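Local atomic coordinates of transcription factor inhibitor I-kappa-B-beta (Mus musculus, PDB entry 1OY3), a protein that inhibits the transcription factor NF-kappa-B by binding it and holding it in the cytoplasm, through a domain built of ankyrin repeats. Residues I167-E172 and V200-A205; L211-A216 and R245-P250. One frame throughout, in Å; residues are numbered along the deposited sequence.

Contact 1: I167-E172 and V200-A205; sequences IHKDAE and VEAQAA
Lys169 reaches Ala202 and Ala204 because its first torsion (chi1 -48°) swings CG to the backbone-N side, across from the carbonyl carbon, and an extended chi2 (177°) carries the chain straight on from CA to CD. The chain then bends at chi3 (-55°). What touches the neighbouring turn is the aliphatic part of the lysine. Lys169 CG meets two methyl groups at nearly the same range, Ala202 CB at 3.7 Å and Ala204 CB at 3.8 Å, while Lys169 CB also rests on Ala204 CB at 3.9 Å. Farther out, Lys169 CD passes the backbone carbonyl of Ala202, 3.4 Å from Ala202 O. No hydrogen bond joins the two segments, so van der Waals contact carries the pairing.

The two turns are equivalent points of successive ankyrin repeats, ANK 4 and ANK 5, each linking the paired antiparallel helices of its repeat: 161-167 to 171-180 in one, 195-201 to 205-213 in the other. Both first helices end in a Schellman motif, with Lys169 and Gln203 at positive phi, and the backbones run in step, with Ile167 opposite Ala202 and Lys169 opposite Ala204. Asp170 and Ala204 then take the N-cap positions of the second helices; the carboxylate of Asp170 bonds the backbone N of Met173. On the far side, Gln203 turns its side chain toward ANK 6, where OE1 accepts a hydrogen bond from Asn237 N.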
loop_
_atom_site.group_PDB
_atom_site.type_symbol
_atom_site.label_atom_id
_atom_site.label_comp_id
_atom_site.label_asym_id
_atom_site.label_seq_id
_atom_site.Cartn_x
_atom_site.Cartn_y
_atom_site.Cartn_z
ATOM N N ILE C 167 -5.477 -4.317 -7.774
ATOM C CA ILE C 167 -6.170 -3.325 -6.952
ATOM C C ILE C 167 -6.646 -2.188 -7.851
ATOM O O ILE C 167 -7.740 -1.657 -7.676
ATOM C CB ILE C 167 -5.255 -2.709 -5.862
ATOM C CG1 ILE C 167 -4.755 -3.789 -4.902
ATOM C CG2 ILE C 167 -6.015 -1.623 -5.103
ATOM C CD1 ILE C 167 -5.831 -4.647 -4.331
ATOM N N HIS C 168 -5.815 -1.821 -8.821
ATOM C CA HIS C 168 -6.168 -0.753 -9.738
ATOM C C HIS C 168 -6.907 -1.228 -10.976
ATOM O O HIS C 168 -6.980 -0.501 -11.957
ATOM C CB HIS C 168 -4.929 0.034 -10.177
ATOM C CG HIS C 168 -4.297 0.836 -9.081
ATOM N ND1 HIS C 168 -3.695 0.255 -7.984
ATOM C CD2 HIS C 168 -4.161 2.175 -8.920
ATOM C CE1 HIS C 168 -3.215 1.201 -7.196
ATOM N NE2 HIS C 168 -3.486 2.374 -7.740
ATOM N N LYS C 169 -7.456 -2.439 -10.932
ATOM C CA LYS C 169 -8.225 -2.979 -12.054
ATOM C C LYS C 169 -7.538 -2.684 -13.385
ATOM O O LYS C 169 -8.166 -2.204 -14.329
ATOM C CB LYS C 169 -9.629 -2.363 -12.063
ATOM C CG LYS C 169 -10.333 -2.378 -10.704
ATOM C CD LYS C 169 -11.698 -1.681 -10.767
ATOM C CE LYS C 169 -11.570 -0.254 -11.300
ATOM N NZ LYS C 169 -12.881 0.448 -11.485
ATOM N N ASP C 170 -6.245 -2.979 -13.455
ATOM C CA ASP C 170 -5.468 -2.728 -14.657
ATOM C C ASP C 170 -5.199 -4.050 -15.390
ATOM O O ASP C 170 -4.191 -4.718 -15.156
ATOM C CB ASP C 170 -4.170 -2.037 -14.255
ATOM C CG ASP C 170 -3.380 -1.548 -15.441
ATOM O OD1 ASP C 170 -2.479 -0.710 -15.237
ATOM O OD2 ASP C 170 -3.654 -2.005 -16.569
ATOM N N ALA C 171 -6.121 -4.414 -16.276
ATOM C CA ALA C 171 -6.039 -5.651 -17.034
ATOM C C ALA C 171 -4.780 -5.718 -17.886
ATOM O O ALA C 171 -4.105 -6.745 -17.934
ATOM C CB ALA C 171 -7.276 -5.792 -17.913
ATOM N N GLU C 172 -4.476 -4.621 -18.567
ATOM C CA GLU C 172 -3.295 -4.559 -19.400
ATOM C C GLU C 172 -2.036 -4.821 -18.562
ATOM O O GLU C 172 -1.146 -5.581 -18.973
ATOM C CB GLU C 172 -3.199 -3.194 -20.073
ATOM C CG GLU C 172 -2.968 -3.280 -21.565
ATOM C CD GLU C 172 -2.018 -4.406 -21.932
ATOM O OE1 GLU C 172 -0.853 -4.381 -21.481
ATOM O OE2 GLU C 172 -2.441 -5.319 -22.670
ATOM N N VAL C 200 -11.891 -9.679 -7.025
ATOM C CA VAL C 200 -13.290 -9.758 -6.617
ATOM C C VAL C 200 -13.663 -8.495 -5.832
ATOM O O VAL C 200 -14.717 -7.895 -6.060
ATOM C CB VAL C 200 -13.553 -11.019 -5.765
ATOM C CG1 VAL C 200 -15.005 -11.060 -5.319
ATOM C CG2 VAL C 200 -13.245 -12.250 -6.581
ATOM N N GLU C 201 -12.789 -8.078 -4.920
ATOM C CA GLU C 201 -13.041 -6.870 -4.151
ATOM C C GLU C 201 -13.122 -5.685 -5.098
ATOM O O GLU C 201 -13.922 -4.773 -4.899
ATOM C CB GLU C 201 -11.931 -6.638 -3.128
ATOM C CG GLU C 201 -11.927 -7.656 -2.003
ATOM C CD GLU C 201 -11.190 -7.166 -0.772
ATOM O OE1 GLU C 201 -11.285 -7.837 0.281
ATOM O OE2 GLU C 201 -10.518 -6.114 -0.857
ATOM N N ALA C 202 -12.297 -5.718 -6.142
ATOM C CA ALA C 202 -12.249 -4.651 -7.143
ATOM C C ALA C 202 -13.405 -4.731 -8.136
ATOM O O ALA C 202 -13.582 -3.828 -8.958
ATOM C CB ALA C 202 -10.930 -4.718 -7.897
ATOM N N GLN C 203 -14.176 -5.815 -8.057
ATOM C CA GLN C 203 -15.304 -6.057 -8.955
ATOM C C GLN C 203 -14.830 -5.938 -10.410
ATOM O O GLN C 203 -15.587 -5.540 -11.294
ATOM C CB GLN C 203 -16.443 -5.060 -8.676
ATOM C CG GLN C 203 -17.005 -5.112 -7.250
ATOM C CD GLN C 203 -17.762 -6.397 -6.949
ATOM O OE1 GLN C 203 -18.899 -6.587 -7.390
ATOM N NE2 GLN C 203 -17.131 -7.290 -6.198
ATOM N N ALA C 204 -13.564 -6.271 -10.648
ATOM C CA ALA C 204 -13.005 -6.211 -11.992
ATOM C C ALA C 204 -13.077 -7.612 -12.592
ATOM O O ALA C 204 -12.141 -8.407 -12.476
ATOM C CB ALA C 204 -11.562 -5.713 -11.942
ATOM N N ALA C 205 -14.204 -7.901 -13.232
ATOM C CA ALA C 205 -14.453 -9.205 -13.840
ATOM C C ALA C 205 -13.430 -9.630 -14.887
ATOM O O ALA C 205 -13.010 -10.791 -14.907
ATOM C CB ALA C 205 -15.857 -9.232 -14.447
#

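Contact 2: L211-A216 and R245-P250; sequences LLKAGA and RAHGAP
The imidazole of His247 lies with one face against Leu212, whose CB stands almost over the ring centre. The distance from Leu212 CB to the centroid of the His247 ring is 3.9 Å and the approach is 12° off the ring normal, a CH-pi contact with the methylene directed at the face. At the NE2 end of the ring Lys213 comes in obliquely, its CG 4.0 Å from His247 NE2. The lysine's amino group goes elsewhere: the chain bends at chi2 and chi3, and Lys213 NZ ends 6.6 Å from His247 NE2, so only the base of the side chain takes part.

Leu212 follows the histidine beyond its ring. With CG anti to the carbonyl carbon (chi1 -76°), the branch extends back over the root of the imidazole, where Leu212 CD1 comes within 4.0 Å of His247 ND1 and Leu212 CD2 lies 4.1 Å from His247 CB. The same leucine packs on Leu196 of helix 195-201 and Leu243 of helix 238-246, so the partly exposed ring borders the leucines packed between repeats. A weak hydrogen bond from His247 ND1 to Leu243 O, in the last turn of helix 238-246 just before it, may help to set the ring's rotation. No hydrogen bond crosses between the segments.

Each segment leaves its helix through a Schellman motif, with Gly215 and Gly248 at positive phi: Gly215 N bonds Leu212 O at 2.8 Å and Ala216 N bonds Leu211 O, while Gly248 N bonds Arg245 O at 2.9 Å and Ala249 N bonds Leu244 O. This is the ankyrin-repeat arrangement, in which the second helices of ANK 5 and ANK 6 stack side by side and end in Schellman motifs with glycine at the C-prime position.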
loop_
_atom_site.group_PDB
_atom_site.type_symbol
_atom_site.label_atom_id
_atom_site.label_comp_id
_atom_site.label_asym_id
_atom_site.label_seq_id
_atom_site.Cartn_x
_atom_site.Cartn_y
_atom_site.Cartn_z
ATOM N N LEU C 211 -6.808 -13.628 -14.575
ATOM C CA LEU C 211 -6.192 -14.422 -13.523
ATOM C C LEU C 211 -6.642 -15.876 -13.629
ATOM O O LEU C 211 -5.819 -16.799 -13.612
ATOM C CB LEU C 211 -6.578 -13.860 -12.149
ATOM C CG LEU C 211 -5.959 -12.497 -11.825
ATOM C CD1 LEU C 211 -6.580 -11.912 -10.571
ATOM C CD2 LEU C 211 -4.454 -12.677 -11.664
ATOM N N LEU C 212 -7.951 -16.078 -13.746
ATOM C CA LEU C 212 -8.493 -17.435 -13.831
ATOM C C LEU C 212 -7.933 -18.244 -14.999
ATOM O O LEU C 212 -7.416 -19.347 -14.806
ATOM C CB LEU C 212 -10.029 -17.386 -13.894
ATOM C CG LEU C 212 -10.662 -17.096 -12.524
ATOM C CD1 LEU C 212 -12.161 -16.851 -12.674
ATOM C CD2 LEU C 212 -10.380 -18.270 -11.563
ATOM N N LYS C 213 -8.012 -17.698 -16.208
ATOM C CA LYS C 213 -7.500 -18.408 -17.370
ATOM C C LYS C 213 -6.018 -18.742 -17.197
ATOM O O LYS C 213 -5.558 -19.782 -17.676
ATOM C CB LYS C 213 -7.724 -17.586 -18.646
ATOM C CG LYS C 213 -9.135 -17.021 -18.755
ATOM C CD LYS C 213 -9.755 -17.191 -20.133
ATOM C CE LYS C 213 -9.056 -16.374 -21.205
ATOM N NZ LYS C 213 -9.806 -16.469 -22.494
ATOM N N ALA C 214 -5.270 -17.883 -16.503
ATOM C CA ALA C 214 -3.841 -18.147 -16.292
ATOM C C ALA C 214 -3.589 -19.175 -15.192
ATOM O O ALA C 214 -2.435 -19.471 -14.856
ATOM C CB ALA C 214 -3.094 -16.862 -15.985
ATOM N N GLY C 215 -4.663 -19.709 -14.616
ATOM C CA GLY C 215 -4.516 -20.740 -13.605
ATOM C C GLY C 215 -4.403 -20.358 -12.142
ATOM O O GLY C 215 -3.850 -21.127 -11.352
ATOM N N ALA C 216 -4.898 -19.181 -11.771
ATOM C CA ALA C 216 -4.851 -18.764 -10.378
ATOM C C ALA C 216 -5.783 -19.701 -9.606
ATOM O O ALA C 216 -6.963 -19.840 -9.954
ATOM C CB ALA C 216 -5.318 -17.317 -10.241
ATOM N N ARG C 245 -17.406 -19.696 -10.953
ATOM C CA ARG C 245 -18.164 -20.931 -11.111
ATOM C C ARG C 245 -17.649 -21.633 -12.365
ATOM O O ARG C 245 -17.148 -22.756 -12.306
ATOM C CB ARG C 245 -19.653 -20.628 -11.300
ATOM C CG ARG C 245 -20.348 -19.908 -10.153
ATOM C CD ARG C 245 -20.626 -20.824 -8.976
ATOM N NE ARG C 245 -21.919 -20.527 -8.360
ATOM C CZ ARG C 245 -22.279 -19.334 -7.898
ATOM N NH1 ARG C 245 -21.442 -18.309 -7.975
ATOM N NH2 ARG C 245 -23.479 -19.161 -7.361
ATOM N N ALA C 246 -17.766 -20.941 -13.496
ATOM C CA ALA C 246 -17.339 -21.464 -14.790
ATOM C C ALA C 246 -15.911 -21.998 -14.808
ATOM O O ALA C 246 -15.574 -22.841 -15.637
ATOM C CB ALA C 246 -17.509 -20.393 -15.861
ATOM N N HIS C 247 -15.068 -21.512 -13.902
ATOM C CA HIS C 247 -13.687 -21.976 -13.855
ATOM C C HIS C 247 -13.385 -22.997 -12.767
ATOM O O HIS C 247 -12.239 -23.134 -12.335
ATOM C CB HIS C 247 -12.719 -20.798 -13.744
ATOM C CG HIS C 247 -12.363 -20.193 -15.067
ATOM N ND1 HIS C 247 -13.158 -19.259 -15.699
ATOM C CD2 HIS C 247 -11.330 -20.439 -15.910
ATOM C CE1 HIS C 247 -12.630 -18.957 -16.873
ATOM N NE2 HIS C 247 -11.522 -19.660 -17.024
ATOM N N GLY C 248 -14.413 -23.712 -12.326
ATOM C CA GLY C 248 -14.218 -24.743 -11.320
ATOM C C GLY C 248 -13.966 -24.326 -9.884
ATOM O O GLY C 248 -13.278 -25.029 -9.144
ATOM N N ALA C 249 -14.511 -23.189 -9.479
ATOM C CA ALA C 249 -14.340 -22.737 -8.109
ATOM C C ALA C 249 -15.383 -23.449 -7.243
ATOM O O ALA C 249 -16.589 -23.298 -7.466
ATOM C CB ALA C 249 -14.531 -21.230 -8.034
ATOM N N PRO C 250 -14.937 -24.255 -6.261
ATOM C CA PRO C 250 -15.883 -24.964 -5.391
ATOM C C PRO C 250 -16.831 -23.974 -4.713
ATOM O O PRO C 250 -16.481 -22.809 -4.515
ATOM C CB PRO C 250 -14.968 -25.669 -4.395
ATOM C CG PRO C 250 -13.756 -25.966 -5.219
ATOM C CD PRO C 250 -13.553 -24.659 -5.960
#

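Contacts 1 and 2 are successive steps along the ankyrin stack, contact 1 joining ANK 4 to ANK 5 and contact 2 joining ANK 5 to ANK 6. ANK 5 serves both: residues 200-205 make the turn between its two helices, and helix 205-213 leads from there to residues 211-216, where the second helix ends. The contacts thus sit toward opposite ends of that helix, with centres about 15 Å apart and nearest atoms about 7 Å apart, and they do not touch. The centre of contact 1 lies about 14 Å from the centre of the chain and that of contact 2 about 23 Å. No other protein chain of the assembly touches the segments of either.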